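Long-range contact in paenibacillus xanthan lyase (Paenibacillus, PDB 6F2P), which cleaves the polysaccharide xanthan as a lyase (EC 4.2.2.12), probably by beta-elimination as in other family 8 polysaccharide lyases: residues Tyr13-Leu25 with Leu77-Ser89. Residues are numbered along the deposited sequence; the frame is centred on the assembly and turned at random.
Sequences YKAMLNGGTTYNL and LYDMALAYTTYGS
The edge of Tyr87 meets the face of Tyr23 where the loops after two helices of the N-terminal alpha-helical domain of this family 8 polysaccharide lyase come together. The axes of the helical segments within 13-25 and 77-89 come within 10.7 Å at 97°, and the loops leaving them do much of the touching. From CB outward, Tyr87 first packs on CZ of Tyr23 and also nears the carbonyl O of Thr21. CD1 comes within 3.5 Å of that same Thr21 O, while CD2 stands over one face of the Tyr23 ring, 3.7 Å from Tyr23 CE1. The two rings form a T-shaped pair, planes at 89°. CG anti to the backbone N (chi1 178°) lays the Tyr87 ring alongside residues 21-25, with CA of Thr22 over its face in a CH-pi contact, 4.1 Å from the centroid. Farther out, CE2 meets CD1 of Leu25 at 3.6 Å, and CZ and OH end beside the same methyl. A serine in place of Tyr87 would probably strip the Tyr23 face of its edge-on ring and leave Thr22 CA and Leu25 CD1 without the ring they pack on. Nearer the helices, the side chain of Asn18 folds back into an Asx turn, its OD1 accepting from Gly20 N at 3.0 Å; CB of Asn18 rests on CD1 of Leu82. Water completes the junction: one molecule joins Leu17 O to Tyr78 OH, and another donates to both Asn18 O and Thr86 OG1. Ile340 and Ile344 of helix 340-351 pack on Tyr23. At the tip of that side chain, Tyr23 OH lies beside CG2 of Thr86 and gives Tyr87 O a weak hydrogen bond of 2.8 Å.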
ATOM      1  N   TYR A  13     -32.062  25.067  -3.555  1.00 21.47           N
ATOM      2  CA  TYR A  13     -30.864  25.434  -2.799  1.00 21.31           C
ATOM      3  C   TYR A  13     -31.230  26.105  -1.496  1.00 22.98           C
ATOM      4  O   TYR A  13     -30.675  25.785  -0.442  1.00 18.80           O
ATOM      5  CB  TYR A  13     -29.980  26.385  -3.610  1.00 19.15           C
ATOM      6  CG  TYR A  13     -28.619  26.622  -2.992  1.00 21.40           C
ATOM      7  CD1 TYR A  13     -27.753  25.563  -2.773  1.00 25.80           C
ATOM      8  CD2 TYR A  13     -28.193  27.898  -2.644  1.00 19.40           C
ATOM      9  CE1 TYR A  13     -26.505  25.757  -2.214  1.00 29.76           C
ATOM     10  CE2 TYR A  13     -26.939  28.107  -2.084  1.00 24.36           C
ATOM     11  CZ  TYR A  13     -26.099  27.025  -1.867  1.00 29.80           C
ATOM     12  OH  TYR A  13     -24.846  27.193  -1.310  1.00 32.18           O
ATOM     13  N   LYS A  14     -32.162  27.050  -1.590  1.00 21.80           N
ATOM     14  CA  LYS A  14     -32.634  27.780  -0.429  1.00 16.74           C
ATOM     15  C   LYS A  14     -33.193  26.801   0.590  1.00 17.64           C
ATOM     16  O   LYS A  14     -32.887  26.891   1.780  1.00 17.98           O
ATOM     17  CB  LYS A  14     -33.685  28.816  -0.824  1.00 20.72           C
ATOM     18  CG  LYS A  14     -34.314  29.526   0.359  1.00 23.39           C
ATOM     19  CD  LYS A  14     -35.127  30.729  -0.072  1.00 25.87           C
ATOM     20  CE  LYS A  14     -36.055  31.181   1.045  1.00 20.63           C
ATOM     21  NZ  LYS A  14     -36.689  32.484   0.715  1.00 23.10           N
ATOM     22  N   ALA A  15     -33.982  25.843   0.117  1.00 17.55           N
ATOM     23  CA  ALA A  15     -34.490  24.786   0.989  1.00 16.28           C
ATOM     24  C   ALA A  15     -33.373  23.954   1.659  1.00 18.10           C
ATOM     25  O   ALA A  15     -33.552  23.442   2.763  1.00 21.57           O
ATOM     26  CB  ALA A  15     -35.437  23.903   0.229  1.00 16.09           C
ATOM     27  N   MET A  16     -32.222  23.818   1.007  1.00 15.46           N
ATOM     28  CA  MET A  16     -31.088  23.164   1.668  1.00 21.24           C
ATOM     29  C   MET A  16     -30.556  24.053   2.785  1.00 21.03           C
ATOM     30  O   MET A  16     -30.179  23.580   3.856  1.00 22.66           O
ATOM     31  CB  MET A  16     -29.956  22.864   0.684  1.00 20.26           C
ATOM     32  CG  MET A  16     -30.333  21.970  -0.478  1.00 20.34           C
ATOM     33  SD  MET A  16     -29.036  21.945  -1.733  1.00 23.24           S
ATOM     34  CE  MET A  16     -27.835  20.858  -0.962  1.00 21.02           C
ATOM     35  N   LEU A  17     -30.523  25.353   2.520  1.00 19.56           N
ATOM     36  CA  LEU A  17     -30.068  26.317   3.510  1.00 18.37           C
ATOM     37  C   LEU A  17     -30.996  26.416   4.728  1.00 19.21           C
ATOM     38  O   LEU A  17     -30.533  26.394   5.868  1.00 19.35           O
ATOM     39  CB  LEU A  17     -29.902  27.686   2.867  1.00 16.88           C
ATOM     40  CG  LEU A  17     -28.872  27.796   1.747  1.00 15.74           C
ATOM     41  CD1 LEU A  17     -28.864  29.221   1.218  1.00 23.07           C
ATOM     42  CD2 LEU A  17     -27.500  27.417   2.255  1.00 14.44           C
ATOM     43  N   ASN A  18     -32.303  26.514   4.502  1.00 19.28           N
ATOM     44  CA  ASN A  18     -33.204  26.807   5.618  1.00 21.50           C
ATOM     45  C   ASN A  18     -34.198  25.710   6.006  1.00 22.37           C
ATOM     46  O   ASN A  18     -34.971  25.883   6.943  1.00 23.25           O
ATOM     47  CB  ASN A  18     -33.929  28.147   5.415  1.00 17.12           C
ATOM     48  CG  ASN A  18     -34.960  28.099   4.306  1.00 18.53           C
ATOM     49  OD1 ASN A  18     -35.265  27.037   3.761  1.00 29.89           O
ATOM     50  ND2 ASN A  18     -35.512  29.253   3.971  1.00 20.04           N
ATOM     51  N   GLY A  19     -34.187  24.597   5.279  1.00 22.02           N
ATOM     52  CA  GLY A  19     -35.022  23.462   5.637  1.00 21.60           C
ATOM     53  C   GLY A  19     -36.363  23.390   4.925  1.00 27.10           C
ATOM     54  O   GLY A  19     -37.103  22.416   5.095  1.00 30.19           O
ATOM     55  N   GLY A  20     -36.681  24.411   4.131  1.00 21.26           N
ATOM     56  CA  GLY A  20     -37.907  24.411   3.354  1.00 16.63           C
ATOM     57  C   GLY A  20     -38.949  25.357   3.901  1.00 24.43           C
ATOM     58  O   GLY A  20     -38.728  26.005   4.919  1.00 25.19           O
ATOM     59  N   THR A  21     -40.090  25.430   3.222  1.00 31.04           N
ATOM     60  CA  THR A  21     -41.143  26.390   3.561  1.00 31.55           C
ATOM     61  C   THR A  21     -41.854  26.022   4.854  1.00 33.20           C
ATOM     62  O   THR A  21     -42.339  26.887   5.589  1.00 31.96           O
ATOM     63  CB  THR A  21     -42.188  26.481   2.435  1.00 35.30           C
ATOM     64  OG1 THR A  21     -41.544  26.867   1.216  1.00 32.62           O
ATOM     65  CG2 THR A  21     -43.256  27.511   2.769  1.00 37.32           C
ATOM     66  N   THR A  22     -41.892  24.730   5.144  1.00 23.38           N
ATOM     67  CA  THR A  22     -42.643  24.250   6.283  1.00 24.75           C
ATOM     68  C   THR A  22     -42.067  22.924   6.754  1.00 30.07           C
ATOM     69  O   THR A  22     -41.535  22.152   5.949  1.00 31.75           O
ATOM     70  CB  THR A  22     -44.120  24.057   5.900  1.00 31.24           C
ATOM     71  OG1 THR A  22     -44.765  23.228   6.874  1.00 42.75           O
ATOM     72  CG2 THR A  22     -44.222  23.384   4.532  1.00 25.36           C
ATOM     73  N   TYR A  23     -42.168  22.667   8.056  1.00 23.43           N
ATOM     74  CA  TYR A  23     -41.718  21.405   8.630  1.00 18.99           C
ATOM     75  C   TYR A  23     -42.230  21.232  10.061  1.00 21.29           C
ATOM     76  O   TYR A  23     -42.732  22.171  10.670  1.00 26.76           O
ATOM     77  CB  TYR A  23     -40.191  21.297   8.571  1.00 20.39           C
ATOM     78  CG  TYR A  23     -39.443  22.599   8.804  1.00 22.28           C
ATOM     79  CD1 TYR A  23     -39.326  23.142  10.083  1.00 20.83           C
ATOM     80  CD2 TYR A  23     -38.831  23.268   7.750  1.00 20.60           C
ATOM     81  CE1 TYR A  23     -38.632  24.313  10.301  1.00 16.05           C
ATOM     82  CE2 TYR A  23     -38.135  24.443   7.957  1.00 19.86           C
ATOM     83  CZ  TYR A  23     -38.040  24.963   9.235  1.00 24.62           C
ATOM     84  OH  TYR A  23     -37.353  26.143   9.439  1.00 23.65           O
ATOM     85  N   ASN A  24     -42.099  20.025  10.593  1.00 26.04           N
ATOM     86  CA  ASN A  24     -42.657  19.694  11.903  1.00 25.35           C
ATOM     87  C   ASN A  24     -41.922  20.367  13.075  1.00 26.02           C
ATOM     88  O   ASN A  24     -40.883  19.891  13.528  1.00 28.21           O
ATOM     89  CB  ASN A  24     -42.681  18.169  12.065  1.00 24.54           C
ATOM     90  CG  ASN A  24     -43.275  17.720  13.389  1.00 32.60           C
ATOM     91  OD1 ASN A  24     -43.831  18.517  14.149  1.00 32.24           O
ATOM     92  ND2 ASN A  24     -43.164  16.423  13.668  1.00 30.24           N
ATOM     93  N   LEU A  25     -42.469  21.464  13.584  1.00 24.11           N
ATOM     94  CA  LEU A  25     -41.824  22.152  14.698  1.00 21.23           C
ATOM     95  C   LEU A  25     -41.954  21.398  16.022  1.00 25.87           C
ATOM     96  O   LEU A  25     -41.356  21.800  17.022  1.00 27.47           O
ATOM     97  CB  LEU A  25     -42.351  23.578  14.846  1.00 19.36           C
ATOM     98  CG  LEU A  25     -42.249  24.489  13.617  1.00 26.87           C
ATOM     99  CD1 LEU A  25     -43.086  25.735  13.817  1.00 18.64           C
ATOM    100  CD2 LEU A  25     -40.805  24.873  13.316  1.00 23.37           C
ATOM    101  N   LEU A  77     -23.898  38.350   8.395  1.00 14.66           N
ATOM    102  CA  LEU A  77     -25.075  38.653   7.572  1.00 16.17           C
ATOM    103  C   LEU A  77     -25.871  37.401   7.189  1.00 18.36           C
ATOM    104  O   LEU A  77     -27.103  37.395   7.246  1.00 20.93           O
ATOM    105  CB  LEU A  77     -24.678  39.424   6.314  1.00 13.81           C
ATOM    106  CG  LEU A  77     -24.280  40.881   6.544  1.00 16.45           C
ATOM    107  CD1 LEU A  77     -23.667  41.475   5.293  1.00 12.92           C
ATOM    108  CD2 LEU A  77     -25.489  41.698   6.993  1.00 16.49           C
ATOM    109  N   TYR A  78     -25.171  36.334   6.821  1.00 15.82           N
ATOM    110  CA  TYR A  78     -25.856  35.092   6.509  1.00 15.77           C
ATOM    111  C   TYR A  78     -26.683  34.567   7.683  1.00 16.38           C
ATOM    112  O   TYR A  78     -27.821  34.124   7.499  1.00 12.06           O
ATOM    113  CB  TYR A  78     -24.887  34.007   6.045  1.00 16.85           C
ATOM    114  CG  TYR A  78     -25.598  32.689   5.869  1.00 18.29           C
ATOM    115  CD1 TYR A  78     -26.429  32.468   4.777  1.00 17.15           C
ATOM    116  CD2 TYR A  78     -25.483  31.686   6.817  1.00 17.49           C
ATOM    117  CE1 TYR A  78     -27.107  31.271   4.625  1.00 18.00           C
ATOM    118  CE2 TYR A  78     -26.162  30.480   6.674  1.00 19.30           C
ATOM    119  CZ  TYR A  78     -26.970  30.279   5.575  1.00 20.81           C
ATOM    120  OH  TYR A  78     -27.636  29.084   5.423  1.00 24.77           O
ATOM    121  N   ASP A  79     -26.104  34.596   8.881  1.00 20.51           N
ATOM    122  CA  ASP A  79     -26.795  34.071  10.060  1.00 22.65           C
ATOM    123  C   ASP A  79     -28.102  34.809  10.279  1.00 17.97           C
ATOM    124  O   ASP A  79     -29.116  34.193  10.590  1.00 18.42           O
ATOM    125  CB  ASP A  79     -25.924  34.167  11.318  1.00 21.52           C
ATOM    126  CG  ASP A  79     -24.787  33.158  11.322  1.00 27.38           C
ATOM    127  OD1 ASP A  79     -24.873  32.157  10.578  1.00 25.30           O
ATOM    128  OD2 ASP A  79     -23.808  33.357  12.074  1.00 28.02           O
ATOM    129  N   MET A  80     -28.068  36.128  10.099  1.00 19.22           N
ATOM    130  CA  MET A  80     -29.248  36.975  10.267  1.00 20.54           C
ATOM    131  C   MET A  80     -30.286  36.647   9.198  1.00 18.75           C
ATOM    132  O   MET A  80     -31.469  36.443   9.498  1.00 17.59           O
ATOM    133  CB  MET A  80     -28.853  38.457  10.209  1.00 13.65           C
ATOM    134  CG  MET A  80     -27.921  38.882  11.332  1.00 16.66           C
ATOM    135  SD  MET A  80     -27.089  40.469  11.051  1.00 22.20           S
ATOM    136  CE  MET A  80     -28.479  41.599  11.057  1.00 17.10           C
ATOM    137  N   ALA A  81     -29.827  36.596   7.952  1.00 17.08           N
ATOM    138  CA  ALA A  81     -30.669  36.195   6.829  1.00 16.79           C
ATOM    139  C   ALA A  81     -31.318  34.826   7.068  1.00 16.29           C
ATOM    140  O   ALA A  81     -32.474  34.606   6.703  1.00 18.47           O
ATOM    141  CB  ALA A  81     -29.853  36.197   5.537  1.00 12.17           C
ATOM    142  N   LEU A  82     -30.579  33.920   7.700  1.00 14.87           N
ATOM    143  CA  LEU A  82     -31.084  32.587   7.976  1.00 16.25           C
ATOM    144  C   LEU A  82     -32.289  32.640   8.908  1.00 18.80           C
ATOM    145  O   LEU A  82     -33.333  32.057   8.612  1.00 22.05           O
ATOM    146  CB  LEU A  82     -29.992  31.695   8.573  1.00 19.28           C
ATOM    147  CG  LEU A  82     -30.344  30.211   8.778  1.00 22.29           C
ATOM    148  CD1 LEU A  82     -30.783  29.539   7.479  1.00 18.17           C
ATOM    149  CD2 LEU A  82     -29.189  29.437   9.389  1.00 14.83           C
ATOM    150  N   ALA A  83     -32.150  33.327  10.035  1.00 20.34           N
ATOM    151  CA  ALA A  83     -33.267  33.449  10.969  1.00 23.87           C
ATOM    152  C   ALA A  83     -34.417  34.188  10.298  1.00 20.12           C
ATOM    153  O   ALA A  83     -35.583  33.847  10.488  1.00 16.89           O
ATOM    154  CB  ALA A  83     -32.845  34.159  12.244  1.00 15.33           C
ATOM    155  N   TYR A  84     -34.072  35.200   9.509  1.00 18.55           N
ATOM    156  CA  TYR A  84     -35.073  35.968   8.797  1.00 20.31           C
ATOM    157  C   TYR A  84     -35.997  35.079   7.973  1.00 26.53           C
ATOM    158  O   TYR A  84     -37.195  35.355   7.867  1.00 26.16           O
ATOM    159  CB  TYR A  84     -34.426  37.012   7.889  1.00 18.45           C
ATOM    160  CG  TYR A  84     -35.446  37.753   7.071  1.00 22.72           C
ATOM    161  CD1 TYR A  84     -36.280  38.693   7.662  1.00 27.06           C
ATOM    162  CD2 TYR A  84     -35.597  37.501   5.711  1.00 24.28           C
ATOM    163  CE1 TYR A  84     -37.231  39.375   6.921  1.00 28.41           C
ATOM    164  CE2 TYR A  84     -36.545  38.177   4.962  1.00 31.28           C
ATOM    165  CZ  TYR A  84     -37.360  39.112   5.576  1.00 29.67           C
ATOM    166  OH  TYR A  84     -38.303  39.790   4.849  1.00 36.30           O
ATOM    167  N   THR A  85     -35.441  34.006   7.409  1.00 21.38           N
ATOM    168  CA  THR A  85     -36.186  33.157   6.482  1.00 16.30           C
ATOM    169  C   THR A  85     -36.531  31.789   7.052  1.00 19.22           C
ATOM    170  O   THR A  85     -37.069  30.943   6.346  1.00 23.45           O
ATOM    171  CB  THR A  85     -35.400  32.927   5.185  1.00 17.05           C
ATOM    172  OG1 THR A  85     -34.150  32.303   5.493  1.00 18.90           O
ATOM    173  CG2 THR A  85     -35.123  34.236   4.491  1.00 17.43           C
ATOM    174  N   THR A  86     -36.212  31.563   8.319  1.00 22.01           N
ATOM    175  CA  THR A  86     -36.431  30.255   8.926  1.00 20.95           C
ATOM    176  C   THR A  86     -37.847  30.113   9.474  1.00 25.22           C
ATOM    177  O   THR A  86     -38.264  30.841  10.385  1.00 27.52           O
ATOM    178  CB  THR A  86     -35.396  29.952  10.038  1.00 18.98           C
ATOM    179  OG1 THR A  86     -34.095  29.823   9.459  1.00 17.87           O
ATOM    180  CG2 THR A  86     -35.739  28.657  10.764  1.00 16.09           C
ATOM    181  N   TYR A  87     -38.581  29.172   8.899  1.00 26.06           N
ATOM    182  CA  TYR A  87     -39.898  28.821   9.385  1.00 24.57           C
ATOM    183  C   TYR A  87     -39.820  28.431  10.846  1.00 25.48           C
ATOM    184  O   TYR A  87     -39.088  27.512  11.210  1.00 25.50           O
ATOM    185  CB  TYR A  87     -40.449  27.642   8.592  1.00 22.60           C
ATOM    186  CG  TYR A  87     -41.793  27.189   9.080  1.00 22.75           C
ATOM    187  CD1 TYR A  87     -42.928  27.943   8.828  1.00 24.10           C
ATOM    188  CD2 TYR A  87     -41.933  26.013   9.806  1.00 26.32           C
ATOM    189  CE1 TYR A  87     -44.169  27.536   9.275  1.00 25.74           C
ATOM    190  CE2 TYR A  87     -43.175  25.596  10.258  1.00 24.92           C
ATOM    191  CZ  TYR A  87     -44.287  26.364   9.988  1.00 22.72           C
ATOM    192  OH  TYR A  87     -45.520  25.963  10.431  1.00 28.51           O
ATOM    193  N   GLY A  88     -40.580  29.134  11.679  1.00 25.96           N
ATOM    194  CA  GLY A  88     -40.656  28.820  13.093  1.00 22.37           C
ATOM    195  C   GLY A  88     -39.828  29.768  13.931  1.00 23.61           C
ATOM    196  O   GLY A  88     -39.949  29.800  15.158  1.00 25.35           O
ATOM    197  N   SER A  89     -38.977  30.543  13.267  1.00 20.23           N
ATOM    198  CA  SER A  89     -38.111  31.483  13.966  1.00 24.03           C
ATOM    199  C   SER A  89     -38.903  32.714  14.403  1.00 26.85           C
ATOM    200  O   SER A  89     -39.687  33.268  13.618  1.00 25.56           O
ATOM    201  CB  SER A  89     -36.950  31.906  13.064  1.00 21.22           C
ATOM    202  OG  SER A  89     -36.136  32.867  13.715  1.00 20.49           O
TER
HETATM  203  O   HOH W   1     -27.941  26.755   6.666  1.00 20.89           O
HETATM  204  O   HOH W   2     -37.146  27.604   6.663  1.00 21.92           O
HETATM  205  O   HOH W   3     -33.148  26.908   8.722  1.00 22.73           O
HETATM  206  O   HOH W   4     -39.010  29.438   5.304  1.00 27.66           O